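Local coordinates for protein chitooligosaccharide oxidase (Gibberella zeae, PDB 6Y0R) that oxidises the C1 hydroxyl of chitooligosaccharides to lactones with a bicovalently bound FAD, passing the electrons to molecular oxygen to form hydrogen peroxide, at residues Q249-Q255 against A348-F354; W373-T379 against L402-Y408. All coordinates share one frame; numbering follows the deposited sequence.

Contact 1: residues Q249-Q255 against A348-F354; sequences QGLYDFQ and ALTLAEF
Thr350, whose carbonyl carbon lies beside the ring of Tyr252, donates through its backbone N to Glu353 OE1 (2.8 Å) from the anti side, well out of the carboxylate plane. Glu353 N returns a bond to Thr350 OG1 (3.1 Å), completing a capping box that starts helix 351-367 where that helix meets helix 247-260. Both helices lie on one face of the seven-stranded antiparallel sheet, and their contact illustrates how helices packed on the same sheet face are joined chiefly by apolar side chains.

Phe354 is the wedge. Its CG sits beside its own backbone N (chi1 -78°), which carries the ring in between the helices. Leu251 CB lies over one face, 3.9 Å from the ring centroid, in a CH-pi contact, and the backbone N of Tyr252 lies over the same face; Leu349 CB covers the opposite one. Leu251 and Phe354 also reach down to Met376 of the sheet beneath.

Gln255 runs out extended, its CG anti to the backbone N (chi1 166°), and sets its terminal amide at the edge of the Phe354 ring and against the backbone of Leu349, while Ala348 CB adds a looser touch to the amide carbon. Tyr252 is approached from several directions: Leu351 CB over one ring face, Phe354 CD2 near the ring plane, and Leu349 O at the edge, 3.6 Å from Tyr252 CE1. At the more exposed end, Leu351 CD2 comes to 3.7 Å from Gln249 OE1, and Gln249 NE2 reaches back along its own helix to Asp253 OD1 at 3.0 Å, meeting that oxygen from above the carboxylate plane.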
ATOM      1  N   GLN A 249     -24.617  -2.472  15.313  1.00 19.98           N
ATOM      2  CA  GLN A 249     -24.452  -3.836  15.833  1.00 20.07           C
ATOM      3  C   GLN A 249     -23.934  -4.741  14.721  1.00 17.07           C
ATOM      4  O   GLN A 249     -23.161  -5.618  15.061  1.00 19.06           O
ATOM      5  CB  GLN A 249     -25.760  -4.432  16.347  1.00 21.33           C
ATOM      6  CG  GLN A 249     -25.553  -5.782  17.009  1.00 21.53           C
ATOM      7  CD  GLN A 249     -24.942  -5.670  18.373  1.00 21.80           C
ATOM      8  OE1 GLN A 249     -25.411  -4.907  19.220  1.00 25.57           O
ATOM      9  NE2 GLN A 249     -23.877  -6.412  18.596  1.00 22.66           N
ATOM     10  N   GLY A 250     -24.309  -4.502  13.465  1.00 18.00           N
ATOM     11  CA  GLY A 250     -23.771  -5.256  12.321  1.00 16.95           C
ATOM     12  C   GLY A 250     -22.254  -5.062  12.213  1.00 16.11           C
ATOM     13  O   GLY A 250     -21.503  -6.056  12.091  1.00 16.23           O
ATOM     14  N   LEU A 251     -21.759  -3.826  12.302  1.00 15.95           N
ATOM     15  CA  LEU A 251     -20.283  -3.576  12.236  1.00 16.13           C
ATOM     16  C   LEU A 251     -19.572  -4.192  13.435  1.00 16.14           C
ATOM     17  O   LEU A 251     -18.511  -4.828  13.279  1.00 18.31           O
ATOM     18  CB  LEU A 251     -20.017  -2.068  12.193  1.00 17.29           C
ATOM     19  CG  LEU A 251     -20.527  -1.346  10.957  1.00 18.15           C
ATOM     20  CD1 LEU A 251     -20.503   0.164  11.163  1.00 18.27           C
ATOM     21  CD2 LEU A 251     -19.739  -1.742   9.733  1.00 20.47           C
ATOM     22  N   TYR A 252     -20.190  -4.087  14.612  1.00 18.03           N
ATOM     23  CA  TYR A 252     -19.593  -4.666  15.824  1.00 18.01           C
ATOM     24  C   TYR A 252     -19.532  -6.185  15.686  1.00 16.84           C
ATOM     25  O   TYR A 252     -18.523  -6.789  15.994  1.00 17.89           O
ATOM     26  CB  TYR A 252     -20.376  -4.247  17.064  1.00 19.17           C
ATOM     27  CG  TYR A 252     -19.750  -4.736  18.349  1.00 22.20           C
ATOM     28  CD1 TYR A 252     -18.678  -4.070  18.907  1.00 24.76           C
ATOM     29  CD2 TYR A 252     -20.236  -5.846  19.013  1.00 24.56           C
ATOM     30  CE1 TYR A 252     -18.108  -4.505  20.090  1.00 25.89           C
ATOM     31  CE2 TYR A 252     -19.655  -6.319  20.172  1.00 24.09           C
ATOM     32  CZ  TYR A 252     -18.617  -5.613  20.740  1.00 26.71           C
ATOM     33  OH  TYR A 252     -18.033  -6.054  21.894  1.00 29.22           O
ATOM     34  N   ASP A 253     -20.592  -6.804  15.175  1.00 17.93           N
ATOM     35  CA  ASP A 253     -20.641  -8.272  15.008  1.00 18.39           C
ATOM     36  C   ASP A 253     -19.627  -8.707  13.959  1.00 17.71           C
ATOM     37  O   ASP A 253     -18.948  -9.719  14.155  1.00 19.53           O
ATOM     38  CB  ASP A 253     -22.016  -8.750  14.599  1.00 19.48           C
ATOM     39  CG  ASP A 253     -23.045  -8.660  15.715  1.00 21.76           C
ATOM     40  OD1 ASP A 253     -22.631  -8.563  16.914  1.00 25.73           O
ATOM     41  OD2 ASP A 253     -24.242  -8.667  15.360  1.00 23.33           O
ATOM     42  N   PHE A 254     -19.462  -7.904  12.911  1.00 17.06           N
ATOM     43  CA  PHE A 254     -18.421  -8.156  11.890  1.00 16.79           C
ATOM     44  C   PHE A 254     -17.049  -8.174  12.560  1.00 17.16           C
ATOM     45  O   PHE A 254     -16.233  -9.085  12.372  1.00 16.46           O
ATOM     46  CB  PHE A 254     -18.520  -7.067  10.817  1.00 16.77           C
ATOM     47  CG  PHE A 254     -17.561  -7.176   9.655  1.00 17.27           C
ATOM     48  CD1 PHE A 254     -17.714  -8.139   8.679  1.00 17.96           C
ATOM     49  CD2 PHE A 254     -16.516  -6.286   9.542  1.00 18.34           C
ATOM     50  CE1 PHE A 254     -16.831  -8.206   7.612  1.00 19.79           C
ATOM     51  CE2 PHE A 254     -15.635  -6.346   8.465  1.00 20.36           C
ATOM     52  CZ  PHE A 254     -15.782  -7.325   7.509  1.00 18.47           C
ATOM     53  N   GLN A 255     -16.730  -7.106  13.297  1.00 16.41           N
ATOM     54  CA  GLN A 255     -15.451  -7.017  14.020  1.00 16.69           C
ATOM     55  C   GLN A 255     -15.245  -8.232  14.953  1.00 17.15           C
ATOM     56  O   GLN A 255     -14.143  -8.795  14.966  1.00 16.73           O
ATOM     57  CB  GLN A 255     -15.435  -5.715  14.801  1.00 17.92           C
ATOM     58  CG  GLN A 255     -14.337  -5.681  15.840  1.00 19.59           C
ATOM     59  CD  GLN A 255     -14.426  -4.472  16.733  1.00 20.78           C
ATOM     60  OE1 GLN A 255     -15.059  -4.490  17.805  1.00 25.40           O
ATOM     61  NE2 GLN A 255     -13.870  -3.391  16.264  1.00 16.77           N
ATOM     62  N   ALA A 348      -9.637  -2.731  18.243  1.00 19.95           N
ATOM     63  CA  ALA A 348     -11.074  -3.067  18.322  1.00 21.22           C
ATOM     64  C   ALA A 348     -11.847  -1.881  18.879  1.00 19.61           C
ATOM     65  O   ALA A 348     -11.404  -1.269  19.901  1.00 22.41           O
ATOM     66  CB  ALA A 348     -11.292  -4.278  19.183  1.00 22.36           C
ATOM     67  N   LEU A 349     -13.016  -1.640  18.346  1.00 19.94           N
ATOM     68  CA  LEU A 349     -13.894  -0.516  18.723  1.00 20.84           C
ATOM     69  C   LEU A 349     -15.052  -1.019  19.578  1.00 22.45           C
ATOM     70  O   LEU A 349     -15.448  -2.177  19.452  1.00 24.40           O
ATOM     71  CB  LEU A 349     -14.407   0.137  17.448  1.00 20.12           C
ATOM     72  CG  LEU A 349     -13.314   0.622  16.486  1.00 21.23           C
ATOM     73  CD1 LEU A 349     -13.933   1.201  15.249  1.00 21.92           C
ATOM     74  CD2 LEU A 349     -12.414   1.634  17.145  1.00 21.93           C
ATOM     75  N   THR A 350     -15.610  -0.132  20.372  1.00 22.90           N
ATOM     76  CA  THR A 350     -16.804  -0.460  21.155  1.00 23.20           C
ATOM     77  C   THR A 350     -18.030  -0.261  20.272  1.00 23.87           C
ATOM     78  O   THR A 350     -17.989   0.529  19.301  1.00 21.68           O
ATOM     79  CB  THR A 350     -16.877   0.433  22.402  1.00 22.39           C
ATOM     80  OG1 THR A 350     -17.020   1.764  21.941  1.00 25.63           O
ATOM     81  CG2 THR A 350     -15.632   0.266  23.242  1.00 26.54           C
ATOM     82  N   LEU A 351     -19.015  -0.754  20.697  1.00 24.85           N
ATOM     83  CA  LEU A 351     -20.303  -0.547  19.992  1.00 27.11           C
ATOM     84  C   LEU A 351     -20.670   0.938  20.074  1.00 24.88           C
ATOM     85  O   LEU A 351     -21.109   1.496  19.090  1.00 24.96           O
ATOM     86  CB  LEU A 351     -21.388  -1.405  20.651  1.00 31.47           C
ATOM     87  CG  LEU A 351     -22.825  -1.296  20.125  1.00 35.73           C
ATOM     88  CD1 LEU A 351     -22.888  -1.760  18.663  1.00 34.30           C
ATOM     89  CD2 LEU A 351     -23.858  -2.026  20.963  1.00 29.93           C
ATOM     90  N   ALA A 352     -20.456   1.638  21.064  1.00 27.14           N
ATOM     91  CA  ALA A 352     -20.692   3.100  21.144  1.00 28.41           C
ATOM     92  C   ALA A 352     -19.861   3.828  20.079  1.00 24.13           C
ATOM     93  O   ALA A 352     -20.358   4.760  19.448  1.00 27.46           O
ATOM     94  CB  ALA A 352     -20.367   3.568  22.543  1.00 29.40           C
ATOM     95  N   GLU A 353     -18.596   3.436  19.868  1.00 25.69           N
ATOM     96  CA  GLU A 353     -17.754   4.019  18.792  1.00 25.22           C
ATOM     97  C   GLU A 353     -18.366   3.705  17.423  1.00 22.38           C
ATOM     98  O   GLU A 353     -18.426   4.579  16.571  1.00 23.12           O
ATOM     99  CB  GLU A 353     -16.329   3.499  18.926  1.00 24.53           C
ATOM    100  CG  GLU A 353     -15.609   4.159  20.092  1.00 29.90           C
ATOM    101  CD  GLU A 353     -14.379   3.485  20.678  1.00 34.26           C
ATOM    102  OE1 GLU A 353     -14.143   2.267  20.450  1.00 26.37           O
ATOM    103  OE2 GLU A 353     -13.666   4.197  21.441  1.00 37.77           O
ATOM    104  N   PHE A 354     -18.875   2.487  17.206  1.00 20.57           N
ATOM    105  CA  PHE A 354     -19.520   2.204  15.908  1.00 20.87           C
ATOM    106  C   PHE A 354     -20.774   3.075  15.766  1.00 19.55           C
ATOM    107  O   PHE A 354     -21.076   3.520  14.658  1.00 19.87           O
ATOM    108  CB  PHE A 354     -19.831   0.720  15.737  1.00 19.73           C
ATOM    109  CG  PHE A 354     -18.640  -0.120  15.361  1.00 19.60           C
ATOM    110  CD1 PHE A 354     -17.975   0.123  14.165  1.00 18.94           C
ATOM    111  CD2 PHE A 354     -18.164  -1.138  16.185  1.00 20.16           C
ATOM    112  CE1 PHE A 354     -16.897  -0.662  13.787  1.00 18.39           C
ATOM    113  CE2 PHE A 354     -17.082  -1.925  15.793  1.00 19.50           C
ATOM    114  CZ  PHE A 354     -16.455  -1.691  14.596  1.00 19.45           C
TER

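Contact 2: residues W373-T379 against L402-Y408; sequences WLQMDIT and LLLFQFY
Trp373 and Tyr408 run alongside each other, their ring planes nearly parallel (16°) but strongly offset, with little overlap. Tyr408 CB covers the indole, centred over the six-membered ring at 3.5 Å from its centroid, while Trp373 CZ2 comes to 3.3 Å from Tyr408 CG near the rim of the phenol ring. This follows from the Trp373 torsion: CG stands between the backbone N and the carbonyl carbon (chi1 53°), which turns the indole across towards the neighbouring strand. The far end of the phenol is held by a hydrogen bond between Tyr408 OH and Asp337 OD2.

On the same face, Gln375 and Gln406 extend in a common direction with amide planes 59° apart. Beyond them Asp377 lies alongside Leu404, and Thr379 CG2 presses on Leu404 CB at a tight 3.5 Å.

The other face is apolar. Met376 runs beside Phe405, with CG over the ring face and SD oblique to it, 4.2 Å from the centroid, a Met-aromatic contact; Leu374 CB touches Phe407 CD1 at 3.8 Å.

The backbones are joined in antiparallel register by reciprocal bonds at Trp373-Tyr408, Gln375-Gln406 and Asp377-Leu404, the shortest being Asp377 N to Leu404 O at 2.7 Å. Thr379 N to Leu402 O (2.9 Å) extends the pairing to where Leu402 and Leu403 both face Ala346, a classic beta bulge. With helices against one face and the Gln406 side chain about 6 Å from the bound FAD on the other, this seven-stranded antiparallel sheet probably belongs to the substrate-binding domain, as in family relatives.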
ATOM      1  N   TRP A 373     -16.263   6.905  -0.421  1.00 19.18           N
ATOM      2  CA  TRP A 373     -16.491   5.500   0.014  1.00 17.58           C
ATOM      3  C   TRP A 373     -15.435   5.168   1.055  1.00 16.91           C
ATOM      4  O   TRP A 373     -14.440   5.908   1.192  1.00 16.90           O
ATOM      5  CB  TRP A 373     -16.446   4.473  -1.115  1.00 17.44           C
ATOM      6  CG  TRP A 373     -15.230   4.500  -1.976  1.00 18.34           C
ATOM      7  CD1 TRP A 373     -15.097   5.161  -3.155  1.00 22.80           C
ATOM      8  CD2 TRP A 373     -13.982   3.808  -1.764  1.00 18.81           C
ATOM      9  NE1 TRP A 373     -13.860   4.938  -3.690  1.00 21.08           N
ATOM     10  CE2 TRP A 373     -13.146   4.124  -2.848  1.00 19.54           C
ATOM     11  CE3 TRP A 373     -13.457   3.052  -0.721  1.00 21.27           C
ATOM     12  CZ2 TRP A 373     -11.848   3.631  -2.977  1.00 21.67           C
ATOM     13  CZ3 TRP A 373     -12.154   2.590  -0.819  1.00 21.17           C
ATOM     14  CH2 TRP A 373     -11.354   2.897  -1.928  1.00 20.89           C
ATOM     15  N   LEU A 374     -15.628   4.075   1.780  1.00 15.64           N
ATOM     16  CA  LEU A 374     -14.594   3.640   2.738  1.00 17.07           C
ATOM     17  C   LEU A 374     -14.628   2.125   2.801  1.00 15.32           C
ATOM     18  O   LEU A 374     -15.608   1.518   2.365  1.00 15.35           O
ATOM     19  CB  LEU A 374     -14.778   4.287   4.101  1.00 19.25           C
ATOM     20  CG  LEU A 374     -16.058   3.917   4.834  1.00 19.65           C
ATOM     21  CD1 LEU A 374     -15.838   2.696   5.718  1.00 19.20           C
ATOM     22  CD2 LEU A 374     -16.536   5.102   5.662  1.00 22.65           C
ATOM     23  N   GLN A 375     -13.512   1.568   3.245  1.00 16.11           N
ATOM     24  CA  GLN A 375     -13.411   0.129   3.521  1.00 17.66           C
ATOM     25  C   GLN A 375     -12.977  -0.012   4.968  1.00 16.90           C
ATOM     26  O   GLN A 375     -12.181   0.805   5.482  1.00 18.69           O
ATOM     27  CB  GLN A 375     -12.431  -0.602   2.601  1.00 19.68           C
ATOM     28  CG  GLN A 375     -12.720  -0.513   1.125  1.00 23.99           C
ATOM     29  CD  GLN A 375     -11.447  -0.832   0.368  1.00 28.70           C
ATOM     30  OE1 GLN A 375     -10.336  -0.461   0.770  1.00 30.55           O
ATOM     31  NE2 GLN A 375     -11.601  -1.557  -0.720  1.00 32.11           N
ATOM     32  N   MET A 376     -13.540  -0.995   5.634  1.00 15.71           N
ATOM     33  CA  MET A 376     -13.072  -1.426   6.961  1.00 16.00           C
ATOM     34  C   MET A 376     -12.561  -2.868   6.869  1.00 16.84           C
ATOM     35  O   MET A 376     -13.370  -3.774   6.681  1.00 15.49           O
ATOM     36  CB  MET A 376     -14.185  -1.348   8.000  1.00 17.22           C
ATOM     37  CG  MET A 376     -13.678  -1.682   9.354  1.00 19.78           C
ATOM     38  SD  MET A 376     -14.913  -1.473  10.605  1.00 24.25           S
ATOM     39  CE  MET A 376     -15.912  -2.904  10.299  1.00 23.93           C
ATOM     40  N   ASP A 377     -11.246  -3.038   6.919  1.00 16.03           N
ATOM     41  CA  ASP A 377     -10.582  -4.338   6.701  1.00 17.85           C
ATOM     42  C   ASP A 377     -10.293  -4.953   8.070  1.00 18.42           C
ATOM     43  O   ASP A 377      -9.772  -4.247   8.921  1.00 16.74           O
ATOM     44  CB  ASP A 377      -9.286  -4.168   5.919  1.00 19.25           C
ATOM     45  CG  ASP A 377      -9.354  -3.353   4.629  1.00 25.46           C
ATOM     46  OD1 ASP A 377     -10.421  -3.284   4.037  1.00 29.98           O
ATOM     47  OD2 ASP A 377      -8.304  -2.737   4.261  1.00 28.33           O
ATOM     48  N   ILE A 378     -10.517  -6.260   8.238  1.00 17.27           N
ATOM     49  CA  ILE A 378     -10.025  -6.961   9.458  1.00 18.88           C
ATOM     50  C   ILE A 378      -8.582  -7.362   9.180  1.00 18.07           C
ATOM     51  O   ILE A 378      -8.350  -8.214   8.273  1.00 21.54           O
ATOM     52  CB  ILE A 378     -10.921  -8.179   9.807  1.00 20.39           C
ATOM     53  CG1 ILE A 378     -12.362  -7.737  10.020  1.00 23.28           C
ATOM     54  CG2 ILE A 378     -10.328  -8.849  11.032  1.00 21.99           C
ATOM     55  CD1 ILE A 378     -13.401  -8.792   9.716  1.00 28.91           C
ATOM     56  N   THR A 379      -7.600  -6.681   9.770  1.00 16.59           N
ATOM     57  CA  THR A 379      -6.176  -7.053   9.618  1.00 15.33           C
ATOM     58  C   THR A 379      -5.757  -8.031  10.719  1.00 16.72           C
ATOM     59  O   THR A 379      -4.800  -8.748  10.484  1.00 19.57           O
ATOM     60  CB  THR A 379      -5.250  -5.831   9.676  1.00 18.51           C
ATOM     61  OG1 THR A 379      -5.334  -5.203  10.954  1.00 19.81           O
ATOM     62  CG2 THR A 379      -5.605  -4.826   8.612  1.00 20.10           C
ATOM     63  N   LEU A 402      -6.578  -4.084  15.029  1.00 17.79           N
ATOM     64  CA  LEU A 402      -7.482  -5.109  14.473  1.00 16.48           C
ATOM     65  C   LEU A 402      -7.972  -4.658  13.104  1.00 16.08           C
ATOM     66  O   LEU A 402      -8.286  -5.535  12.293  1.00 17.18           O
ATOM     67  CB  LEU A 402      -8.651  -5.301  15.454  1.00 17.57           C
ATOM     68  CG  LEU A 402      -9.745  -6.285  15.063  1.00 17.90           C
ATOM     69  CD1 LEU A 402      -9.179  -7.697  14.828  1.00 17.00           C
ATOM     70  CD2 LEU A 402     -10.806  -6.335  16.138  1.00 19.45           C
ATOM     71  N   LEU A 403      -8.199  -3.336  12.933  1.00 15.08           N
ATOM     72  CA  LEU A 403      -8.926  -2.776  11.796  1.00 15.71           C
ATOM     73  C   LEU A 403      -8.009  -1.872  10.996  1.00 15.31           C
ATOM     74  O   LEU A 403      -7.208  -1.121  11.588  1.00 18.36           O
ATOM     75  CB  LEU A 403     -10.145  -1.984  12.303  1.00 16.73           C
ATOM     76  CG  LEU A 403     -11.134  -2.736  13.191  1.00 16.71           C
ATOM     77  CD1 LEU A 403     -12.208  -1.770  13.679  1.00 19.38           C
ATOM     78  CD2 LEU A 403     -11.752  -3.891  12.454  1.00 17.69           C
ATOM     79  N   LEU A 404      -8.206  -1.897   9.692  1.00 15.03           N
ATOM     80  CA  LEU A 404      -7.604  -0.919   8.766  1.00 15.51           C
ATOM     81  C   LEU A 404      -8.752  -0.282   8.006  1.00 15.52           C
ATOM     82  O   LEU A 404      -9.455  -0.982   7.250  1.00 15.85           O
ATOM     83  CB  LEU A 404      -6.642  -1.601   7.790  1.00 18.00           C
ATOM     84  CG  LEU A 404      -6.098  -0.720   6.659  1.00 20.53           C
ATOM     85  CD1 LEU A 404      -5.699   0.629   7.171  1.00 27.89           C
ATOM     86  CD2 LEU A 404      -4.921  -1.356   5.943  1.00 22.80           C
ATOM     87  N   PHE A 405      -8.909   1.020   8.142  1.00 15.86           N
ATOM     88  CA  PHE A 405      -9.900   1.754   7.367  1.00 14.67           C
ATOM     89  C   PHE A 405      -9.176   2.525   6.246  1.00 15.41           C
ATOM     90  O   PHE A 405      -8.066   3.128   6.473  1.00 16.53           O
ATOM     91  CB  PHE A 405     -10.606   2.815   8.213  1.00 14.85           C
ATOM     92  CG  PHE A 405     -11.512   2.304   9.303  1.00 15.55           C
ATOM     93  CD1 PHE A 405     -10.992   1.903  10.521  1.00 15.86           C
ATOM     94  CD2 PHE A 405     -12.872   2.197   9.095  1.00 16.61           C
ATOM     95  CE1 PHE A 405     -11.829   1.425  11.519  1.00 16.44           C
ATOM     96  CE2 PHE A 405     -13.702   1.742  10.096  1.00 16.37           C
ATOM     97  CZ  PHE A 405     -13.181   1.359  11.309  1.00 16.85           C
ATOM     98  N   GLN A 406      -9.814   2.513   5.077  1.00 15.64           N
ATOM     99  CA  GLN A 406      -9.429   3.379   3.959  1.00 16.06           C
ATOM    100  C   GLN A 406     -10.597   4.326   3.651  1.00 15.82           C
ATOM    101  O   GLN A 406     -11.704   3.839   3.519  1.00 17.19           O
ATOM    102  CB  GLN A 406      -9.035   2.561   2.741  1.00 17.98           C
ATOM    103  CG  GLN A 406      -8.717   3.489   1.597  1.00 18.99           C
ATOM    104  CD  GLN A 406      -8.256   2.777   0.356  1.00 20.26           C
ATOM    105  OE1 GLN A 406      -8.463   1.560   0.133  1.00 25.05           O
ATOM    106  NE2 GLN A 406      -7.620   3.548  -0.485  1.00 17.57           N
ATOM    107  N   PHE A 407     -10.346   5.627   3.590  1.00 14.60           N
ATOM    108  CA  PHE A 407     -11.392   6.640   3.280  1.00 15.94           C
ATOM    109  C   PHE A 407     -11.014   7.320   1.970  1.00 16.86           C
ATOM    110  O   PHE A 407      -9.859   7.692   1.827  1.00 18.14           O
ATOM    111  CB  PHE A 407     -11.499   7.694   4.383  1.00 16.94           C
ATOM    112  CG  PHE A 407     -11.578   7.161   5.792  1.00 16.18           C
ATOM    113  CD1 PHE A 407     -12.785   6.702   6.301  1.00 16.86           C
ATOM    114  CD2 PHE A 407     -10.438   7.032   6.574  1.00 16.32           C
ATOM    115  CE1 PHE A 407     -12.880   6.224   7.599  1.00 17.46           C
ATOM    116  CE2 PHE A 407     -10.537   6.569   7.888  1.00 16.54           C
ATOM    117  CZ  PHE A 407     -11.748   6.128   8.372  1.00 16.25           C
ATOM    118  N   TYR A 408     -11.954   7.436   1.044  1.00 15.86           N
ATOM    119  CA  TYR A 408     -11.656   7.861  -0.347  1.00 17.32           C
ATOM    120  C   TYR A 408     -12.746   8.808  -0.845  1.00 20.31           C
ATOM    121  O   TYR A 408     -13.933   8.558  -0.569  1.00 21.51           O
ATOM    122  CB  TYR A 408     -11.532   6.623  -1.216  1.00 19.12           C
ATOM    123  CG  TYR A 408     -10.716   6.703  -2.471  1.00 21.52           C
ATOM    124  CD1 TYR A 408     -11.282   7.157  -3.649  1.00 24.50           C
ATOM    125  CD2 TYR A 408      -9.436   6.168  -2.514  1.00 23.81           C
ATOM    126  CE1 TYR A 408     -10.586   7.138  -4.856  1.00 25.04           C
ATOM    127  CE2 TYR A 408      -8.718   6.165  -3.703  1.00 24.14           C
ATOM    128  CZ  TYR A 408      -9.295   6.627  -4.876  1.00 26.81           C
ATOM    129  OH  TYR A 408      -8.561   6.577  -6.025  1.00 24.30           O
TER
HETATM  130  O   HOH W   1      -4.759  -2.626  11.363  1.00 23.65           O

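How the contacts relate
Contact 2 is a buried pairing of two inner strands, 403-411 being next to the edge strand, with its centre about 12 Å from that of the chain; contact 1 lies about 25 Å out and is only partly buried. They share a boundary: Phe254 packs on Met376 and Ile378, and Gln255 on Leu402 and Leu403, so contact 1 covers that part of the apolar face, while helix 420-433 covers Leu374, Phe405 and Phe407. Helix 351-367 is followed, after a short link, by strand 371-378. Between the strands, paired backbone hydrogen bonds work together with cross-strand side-chain contacts; between the helices apolar and aromatic packing dominates, with the clear polar bonds formed within each segment.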